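Local structure of peroxisomal membrane protein LPX1 (Saccharomyces cerevisiae, 2Y6U) at residues Gln3-Lys11 against Tyr71-Asp79; His59-Glu69 against Leu91-Asp99. The protein hydrolyses acyl esters in yeast peroxisomes as an alpha/beta hydrolase with esterase, lipase and phospholipase A activity. All coordinates share one frame; numbering follows the deposited sequence.

Contact 1: residues Gln3-Lys11 against Tyr71-Asp79; sequences QNRFKKETK and YLPRLVAAD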
# COMPACT_ATOMS: atom_id res chain seq x y z
N GLN A 3 2.46 -31.60 14.96
CA GLN A 3 1.16 -30.69 14.97
C GLN A 3 0.07 -31.24 14.00
O GLN A 3 0.32 -31.46 12.82
CB GLN A 3 1.41 -29.19 14.86
CG GLN A 3 1.25 -28.33 13.56
CD GLN A 3 -0.07 -28.36 12.78
OE1 GLN A 3 -1.15 -28.26 13.35
NE2 GLN A 3 0.05 -28.49 11.43
N ASN A 4 -1.10 -31.53 14.56
CA ASN A 4 -2.20 -32.22 13.88
C ASN A 4 -3.47 -31.40 13.85
O ASN A 4 -4.52 -31.86 13.51
CB ASN A 4 -2.46 -33.46 14.66
CG ASN A 4 -1.31 -34.42 14.58
OD1 ASN A 4 -0.75 -34.64 13.49
ND2 ASN A 4 -1.00 -35.08 15.71
N ARG A 5 -3.36 -30.15 14.24
CA ARG A 5 -4.53 -29.29 14.28
C ARG A 5 -4.88 -28.70 12.93
O ARG A 5 -6.04 -28.51 12.64
CB ARG A 5 -4.23 -28.21 15.27
CG ARG A 5 -5.31 -27.21 15.49
CD ARG A 5 -4.86 -26.33 16.70
NE ARG A 5 -5.94 -25.48 17.15
CZ ARG A 5 -5.83 -24.44 17.95
NH1 ARG A 5 -4.62 -24.10 18.40
NH2 ARG A 5 -6.93 -23.76 18.29
N PHE A 6 -3.87 -28.38 12.14
CA PHE A 6 -4.03 -27.63 10.89
C PHE A 6 -3.34 -28.34 9.73
O PHE A 6 -2.25 -28.87 9.89
CB PHE A 6 -3.33 -26.25 10.97
CG PHE A 6 -3.85 -25.36 12.05
CD1 PHE A 6 -5.10 -24.77 11.93
CD2 PHE A 6 -3.05 -25.04 13.15
CE1 PHE A 6 -5.57 -23.91 12.93
CE2 PHE A 6 -3.51 -24.22 14.12
CZ PHE A 6 -4.76 -23.63 14.00
N LYS A 7 -3.99 -28.31 8.57
CA LYS A 7 -3.35 -28.69 7.31
C LYS A 7 -2.30 -27.64 6.99
O LYS A 7 -2.58 -26.42 7.05
CB LYS A 7 -4.41 -28.70 6.20
CG LYS A 7 -3.87 -28.85 4.80
CD LYS A 7 -5.00 -28.55 3.72
CE LYS A 7 -4.85 -29.28 2.36
NZ LYS A 7 -3.57 -28.91 1.73
N LYS A 8 -1.12 -28.09 6.65
CA LYS A 8 -0.05 -27.19 6.30
C LYS A 8 0.17 -27.19 4.80
O LYS A 8 0.34 -28.24 4.20
CB LYS A 8 1.22 -27.70 6.93
CG LYS A 8 2.43 -26.80 6.73
CD LYS A 8 3.71 -27.47 7.23
CE LYS A 8 4.93 -26.75 6.71
NZ LYS A 8 6.19 -27.34 7.17
N GLU A 9 0.28 -26.02 4.19
CA GLU A 9 0.77 -25.91 2.80
C GLU A 9 1.84 -24.81 2.69
O GLU A 9 1.64 -23.72 3.25
CB GLU A 9 -0.41 -25.58 1.88
CG GLU A 9 -0.01 -25.61 0.36
CD GLU A 9 -1.21 -25.35 -0.56
OE1 GLU A 9 -2.37 -25.37 -0.03
OE2 GLU A 9 -0.95 -25.18 -1.78
N THR A 10 2.93 -25.07 1.98
CA THR A 10 3.97 -24.05 1.77
C THR A 10 3.68 -23.52 0.38
O THR A 10 3.54 -24.30 -0.59
CB THR A 10 5.35 -24.73 1.83
OG1 THR A 10 5.49 -25.30 3.12
CG2 THR A 10 6.51 -23.78 1.54
N LYS A 11 3.61 -22.21 0.24
CA LYS A 11 3.33 -21.56 -1.01
C LYS A 11 4.43 -20.54 -1.29
O LYS A 11 5.13 -20.09 -0.37
CB LYS A 11 1.96 -20.86 -0.94
CG LYS A 11 0.77 -21.76 -0.59
CD LYS A 11 -0.50 -20.98 -0.85
CE LYS A 11 -1.72 -21.69 -0.42
NZ LYS A 11 -2.99 -20.88 -0.53
N TYR A 71 4.02 -22.37 18.58
CA TYR A 71 2.78 -21.72 18.99
C TYR A 71 1.52 -22.40 18.46
O TYR A 71 0.43 -22.34 19.10
CB TYR A 71 2.75 -20.29 18.47
CG TYR A 71 3.68 -19.31 19.21
CD1 TYR A 71 5.05 -19.56 19.36
CD2 TYR A 71 3.18 -18.09 19.70
CE1 TYR A 71 5.92 -18.64 20.05
CE2 TYR A 71 4.02 -17.18 20.32
CZ TYR A 71 5.37 -17.46 20.52
OH TYR A 71 6.19 -16.53 21.17
N LEU A 72 1.65 -23.02 17.29
CA LEU A 72 0.44 -23.50 16.59
C LEU A 72 -0.48 -24.40 17.38
O LEU A 72 -1.66 -24.16 17.38
CB LEU A 72 0.82 -24.20 15.25
CG LEU A 72 1.52 -23.29 14.28
CD1 LEU A 72 2.12 -24.15 13.08
CD2 LEU A 72 0.56 -22.13 13.80
N PRO A 73 0.01 -25.44 18.07
CA PRO A 73 -0.95 -26.24 18.80
C PRO A 73 -1.44 -25.58 20.10
O PRO A 73 -2.35 -26.08 20.70
CB PRO A 73 -0.22 -27.57 19.07
CG PRO A 73 1.20 -27.30 18.71
CD PRO A 73 1.36 -26.01 18.12
N ARG A 74 -0.85 -24.44 20.49
CA ARG A 74 -1.10 -23.86 21.80
C ARG A 74 -2.00 -22.62 21.72
O ARG A 74 -2.50 -22.14 22.75
CB ARG A 74 0.23 -23.51 22.40
CG ARG A 74 0.94 -24.70 22.89
CD ARG A 74 2.40 -24.38 23.14
NE ARG A 74 3.03 -25.57 23.68
CZ ARG A 74 3.57 -26.55 22.96
NH1 ARG A 74 3.63 -26.51 21.61
NH2 ARG A 74 4.08 -27.56 23.59
N LEU A 75 -2.28 -22.18 20.51
CA LEU A 75 -3.16 -21.10 20.26
C LEU A 75 -4.63 -21.32 20.61
O LEU A 75 -5.10 -22.40 20.59
CB LEU A 75 -3.00 -20.60 18.84
CG LEU A 75 -1.67 -19.86 18.55
CD1 LEU A 75 -1.53 -19.80 17.01
CD2 LEU A 75 -1.60 -18.47 19.17
N VAL A 76 -5.29 -20.20 20.90
CA VAL A 76 -6.66 -20.08 21.39
C VAL A 76 -7.54 -21.21 20.83
O VAL A 76 -7.80 -21.33 19.63
CB VAL A 76 -7.16 -18.58 21.07
CG1 VAL A 76 -7.84 -18.42 19.67
CG2 VAL A 76 -7.90 -17.85 22.28
N ALA A 77 -8.00 -22.04 21.74
CA ALA A 77 -8.96 -23.12 21.43
C ALA A 77 -10.25 -22.49 20.91
O ALA A 77 -10.57 -21.34 21.29
CB ALA A 77 -9.27 -23.94 22.71
N ALA A 78 -10.97 -23.22 20.05
CA ALA A 78 -12.26 -22.81 19.57
C ALA A 78 -13.12 -22.68 20.79
O ALA A 78 -13.15 -23.58 21.66
CB ALA A 78 -12.82 -23.85 18.62
N ASP A 79 -13.81 -21.55 20.91
CA ASP A 79 -14.59 -21.34 22.11
C ASP A 79 -16.08 -21.41 21.76
O ASP A 79 -16.55 -20.72 20.81
CB ASP A 79 -14.14 -20.05 22.84
CG ASP A 79 -12.93 -20.29 23.79
OD1 ASP A 79 -13.15 -20.84 24.90
OD2 ASP A 79 -11.76 -19.93 23.42
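With CG anti to the backbone N (chi1 -179°) and the chain extended from CG to NE, R5 reaches across to L72, L75 and V76 and delivers its guanidinium to three of their carbonyl oxygens. NH1 serves two of them, L75 O at 2.8 Å and L72 O at 3.1 Å; the bond to L72 lies in that carbonyl's plane. NH2 reaches V76 O at 2.9 Å, within the guanidinium plane but well above the plane of the carbonyl, and adds a weak bond to L75 O. Arginine suits this place because its N-H groups fan out in one plane and can serve several backbone acceptors. The fold is an alpha/beta hydrolase: strand 6-11 is an outermost strand of the central sheet, paired with strand 35-40, and the loop segment 71-79 belongs to the connection between strands 51-58 and 84-92. F6 sets its ring under R5, whose CG lies 3.7 Å above the ring centre, while CE2 of F6 lies 3.7 Å from L72 O. Q3 ties its amide to the backbone of F6: OE1 accepts from F6 N in its carbonyl plane, and NE2 donates to F6 O at 2.8 Å. Its aliphatic CB and CG rest against P73 and L72.

Contact 2: residues His59-Glu69 against Leu91-Asp99; sequences HGSGMSKVVWE and LIDQVNHGD
H59 and H97 meet obliquely, CE1 of H59 lying 3.3 Å above one face of the H97 ring, toward its rim. At the edge of the H59 ring, NE2 accepts from Q94 N at 3.1 Å in an almost straight bond (177°); NE2 of H97 likewise accepts, from G62 N. Beside them, D93 OD1 takes the backbone N of K65 at 2.7 Å, and the extended K65 chain crosses the carboxylate to put NZ 3.0 Å from D99 OD2, a salt bridge. Farther out, G60 O receives H59 ND1, which, with the Q94 bond, fixes the ring's rotation. D93 OD2 accepts from D99 N, and glycine suits position 98, where phi is positive and a CB would run into that oxygen. K256 holds the other oxygen of D99. An alanine in place of H59 would probably leave Q94 N without its acceptor and H97 without its ring neighbour. Segment 59-69 follows strand 51-58, where alpha/beta hydrolases commonly build part of the oxyanion hole, and S61 N bonds S145 OG of the probable nucleophile elbow. Both H59 nitrogens are thus satisfied inside the fold, and the K65 charge is probably balanced by D99 and D36, with D93 OD2 reached through a water.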
# COMPACT_ATOMS: atom_id res chain seq x y z
N HIS A 59 8.04 -12.75 11.93
CA HIS A 59 9.24 -12.97 12.70
C HIS A 59 10.16 -11.72 12.86
O HIS A 59 10.07 -10.75 12.11
CB HIS A 59 10.12 -14.09 12.04
CG HIS A 59 10.61 -13.69 10.66
ND1 HIS A 59 11.66 -12.80 10.47
CD2 HIS A 59 10.19 -14.06 9.43
CE1 HIS A 59 11.83 -12.64 9.16
NE2 HIS A 59 10.95 -13.38 8.51
N GLY A 60 11.06 -11.83 13.82
CA GLY A 60 12.01 -10.81 14.11
C GLY A 60 13.20 -10.88 13.15
O GLY A 60 13.40 -11.85 12.39
N SER A 61 14.07 -9.89 13.28
CA SER A 61 15.28 -9.77 12.45
C SER A 61 16.14 -10.99 12.71
O SER A 61 16.38 -11.32 13.89
CB SER A 61 16.05 -8.51 12.95
OG SER A 61 15.31 -7.38 12.57
N GLY A 62 16.67 -11.59 11.64
CA GLY A 62 17.60 -12.74 11.76
C GLY A 62 16.98 -14.06 12.13
O GLY A 62 17.67 -15.05 12.33
N MET A 63 15.66 -14.12 12.21
CA MET A 63 14.97 -15.38 12.53
C MET A 63 14.24 -15.86 11.31
O MET A 63 14.71 -15.65 10.18
CB MET A 63 14.05 -15.15 13.78
CG MET A 63 14.83 -14.66 14.94
SD MET A 63 14.03 -15.04 16.49
CE MET A 63 14.66 -13.78 17.55
N SER A 64 13.07 -16.48 11.47
CA SER A 64 12.28 -16.97 10.31
C SER A 64 10.93 -17.33 10.85
O SER A 64 10.73 -17.32 12.05
CB SER A 64 12.93 -18.24 9.70
OG SER A 64 12.80 -19.37 10.60
N LYS A 65 10.09 -17.84 9.99
CA LYS A 65 8.76 -18.26 10.31
C LYS A 65 8.75 -19.45 11.28
O LYS A 65 7.78 -19.65 11.97
CB LYS A 65 8.05 -18.61 9.05
CG LYS A 65 8.61 -19.87 8.39
CD LYS A 65 7.93 -20.19 7.03
CE LYS A 65 8.79 -21.27 6.37
NZ LYS A 65 8.30 -21.74 5.01
N VAL A 66 9.86 -20.19 11.36
CA VAL A 66 9.89 -21.40 12.15
C VAL A 66 9.70 -21.15 13.66
O VAL A 66 9.24 -22.05 14.41
CB VAL A 66 11.18 -22.24 11.92
CG1 VAL A 66 12.42 -21.76 12.78
CG2 VAL A 66 10.85 -23.72 12.19
N VAL A 67 10.03 -19.93 14.10
CA VAL A 67 9.96 -19.60 15.53
C VAL A 67 8.53 -19.60 16.06
O VAL A 67 8.32 -19.67 17.28
CB VAL A 67 10.62 -18.24 15.86
CG1 VAL A 67 12.13 -18.27 15.42
CG2 VAL A 67 9.83 -17.03 15.29
N TRP A 68 7.56 -19.60 15.14
CA TRP A 68 6.17 -19.66 15.54
C TRP A 68 5.56 -21.04 15.48
O TRP A 68 4.43 -21.26 15.97
CB TRP A 68 5.35 -18.71 14.69
CG TRP A 68 5.87 -17.34 14.56
CD1 TRP A 68 6.42 -16.79 13.45
CD2 TRP A 68 5.89 -16.31 15.58
NE1 TRP A 68 6.73 -15.48 13.68
CE2 TRP A 68 6.42 -15.14 14.96
CE3 TRP A 68 5.52 -16.26 16.89
CZ2 TRP A 68 6.60 -13.99 15.63
CZ3 TRP A 68 5.65 -15.02 17.57
CH2 TRP A 68 6.19 -13.94 16.93
N GLU A 69 6.29 -22.05 14.98
CA GLU A 69 5.68 -23.36 14.95
C GLU A 69 5.26 -23.93 16.29
O GLU A 69 4.19 -24.55 16.39
CB GLU A 69 6.52 -24.38 14.13
CG GLU A 69 6.63 -23.91 12.70
CD GLU A 69 7.51 -24.92 11.81
OE1 GLU A 69 8.02 -25.93 12.32
OE2 GLU A 69 7.73 -24.60 10.65
N LEU A 91 2.40 -18.04 8.36
CA LEU A 91 3.68 -17.85 8.85
C LEU A 91 4.61 -17.47 7.70
O LEU A 91 4.82 -18.23 6.76
CB LEU A 91 4.20 -19.12 9.52
CG LEU A 91 3.49 -19.67 10.76
CD1 LEU A 91 4.38 -20.82 11.38
CD2 LEU A 91 3.02 -18.67 11.70
N ILE A 92 5.04 -16.23 7.70
CA ILE A 92 5.70 -15.64 6.54
C ILE A 92 7.23 -15.43 6.76
O ILE A 92 7.66 -14.95 7.80
CB ILE A 92 5.04 -14.28 6.22
CG1 ILE A 92 3.59 -14.47 5.83
CG2 ILE A 92 5.82 -13.47 5.08
CD1 ILE A 92 2.75 -13.10 5.79
N ASP A 93 8.06 -15.78 5.75
CA ASP A 93 9.48 -15.42 5.76
C ASP A 93 9.70 -14.21 4.88
O ASP A 93 9.34 -14.17 3.68
CB ASP A 93 10.36 -16.49 5.20
CG ASP A 93 10.66 -17.60 6.18
OD1 ASP A 93 10.74 -17.37 7.39
OD2 ASP A 93 10.87 -18.73 5.70
N GLN A 94 10.27 -13.18 5.47
CA GLN A 94 10.63 -11.96 4.69
C GLN A 94 11.63 -12.38 3.59
O GLN A 94 12.30 -13.42 3.71
CB GLN A 94 11.29 -10.99 5.63
CG GLN A 94 10.34 -10.38 6.68
CD GLN A 94 9.26 -9.57 5.98
OE1 GLN A 94 9.53 -8.59 5.28
NE2 GLN A 94 8.02 -9.95 6.18
N VAL A 95 11.77 -11.54 2.55
CA VAL A 95 12.52 -11.91 1.34
C VAL A 95 13.93 -12.35 1.61
O VAL A 95 14.45 -13.21 0.89
CB VAL A 95 12.56 -10.75 0.27
CG1 VAL A 95 11.18 -10.52 -0.41
CG2 VAL A 95 13.18 -9.48 0.87
N ASN A 96 14.57 -11.79 2.65
CA ASN A 96 15.92 -12.12 2.97
C ASN A 96 16.15 -13.04 4.17
O ASN A 96 17.21 -13.05 4.74
CB ASN A 96 16.72 -10.79 3.08
CG ASN A 96 16.28 -9.94 4.22
OD1 ASN A 96 15.19 -10.14 4.73
ND2 ASN A 96 17.16 -9.04 4.68
N HIS A 97 15.09 -13.75 4.55
CA HIS A 97 15.07 -14.70 5.65
C HIS A 97 14.58 -16.11 5.21
O HIS A 97 13.76 -16.21 4.31
CB HIS A 97 14.18 -14.21 6.80
CG HIS A 97 14.73 -13.01 7.53
ND1 HIS A 97 14.73 -11.73 6.96
CD2 HIS A 97 15.20 -12.86 8.79
CE1 HIS A 97 15.31 -10.90 7.82
NE2 HIS A 97 15.52 -11.53 8.96
N GLY A 98 14.99 -17.16 5.92
CA GLY A 98 14.30 -18.46 5.83
C GLY A 98 14.25 -18.96 4.41
O GLY A 98 15.24 -18.89 3.67
N ASP A 99 13.10 -19.51 4.03
CA ASP A 99 12.94 -20.19 2.74
C ASP A 99 12.86 -19.16 1.67
O ASP A 99 13.20 -19.46 0.50
CB ASP A 99 11.72 -21.11 2.77
CG ASP A 99 11.95 -22.37 3.63
OD1 ASP A 99 13.08 -22.89 3.70
OD2 ASP A 99 10.96 -22.84 4.22
O HOH W 1 6.99 -15.12 10.47
O HOH W 2 16.21 -17.28 8.40
O HOH W 3 8.92 -19.38 3.99

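How the contacts relate
Both contacts tie the connection between strands 51-58 and 84-92 to the same central sheet, at places about 17 Å apart from centre to centre. In sequence, 59-69 runs almost directly into 71-79, so one continuous connection supplies a segment to each. Contact 2 is buried nearer the middle of the chain, joining that connection to the end of strand 84-92 and the start of helix 98-103. Contact 1 is partly buried and lies at the sheet's margin, against the start of the segment that carries outermost strand 6-11. Chemistry follows position: at the margin a single arginine gathers backbone carbonyls, whereas in the interior histidine nitrogens and a carboxylate take up backbone N-H groups, while a lysine pairs with carboxylates.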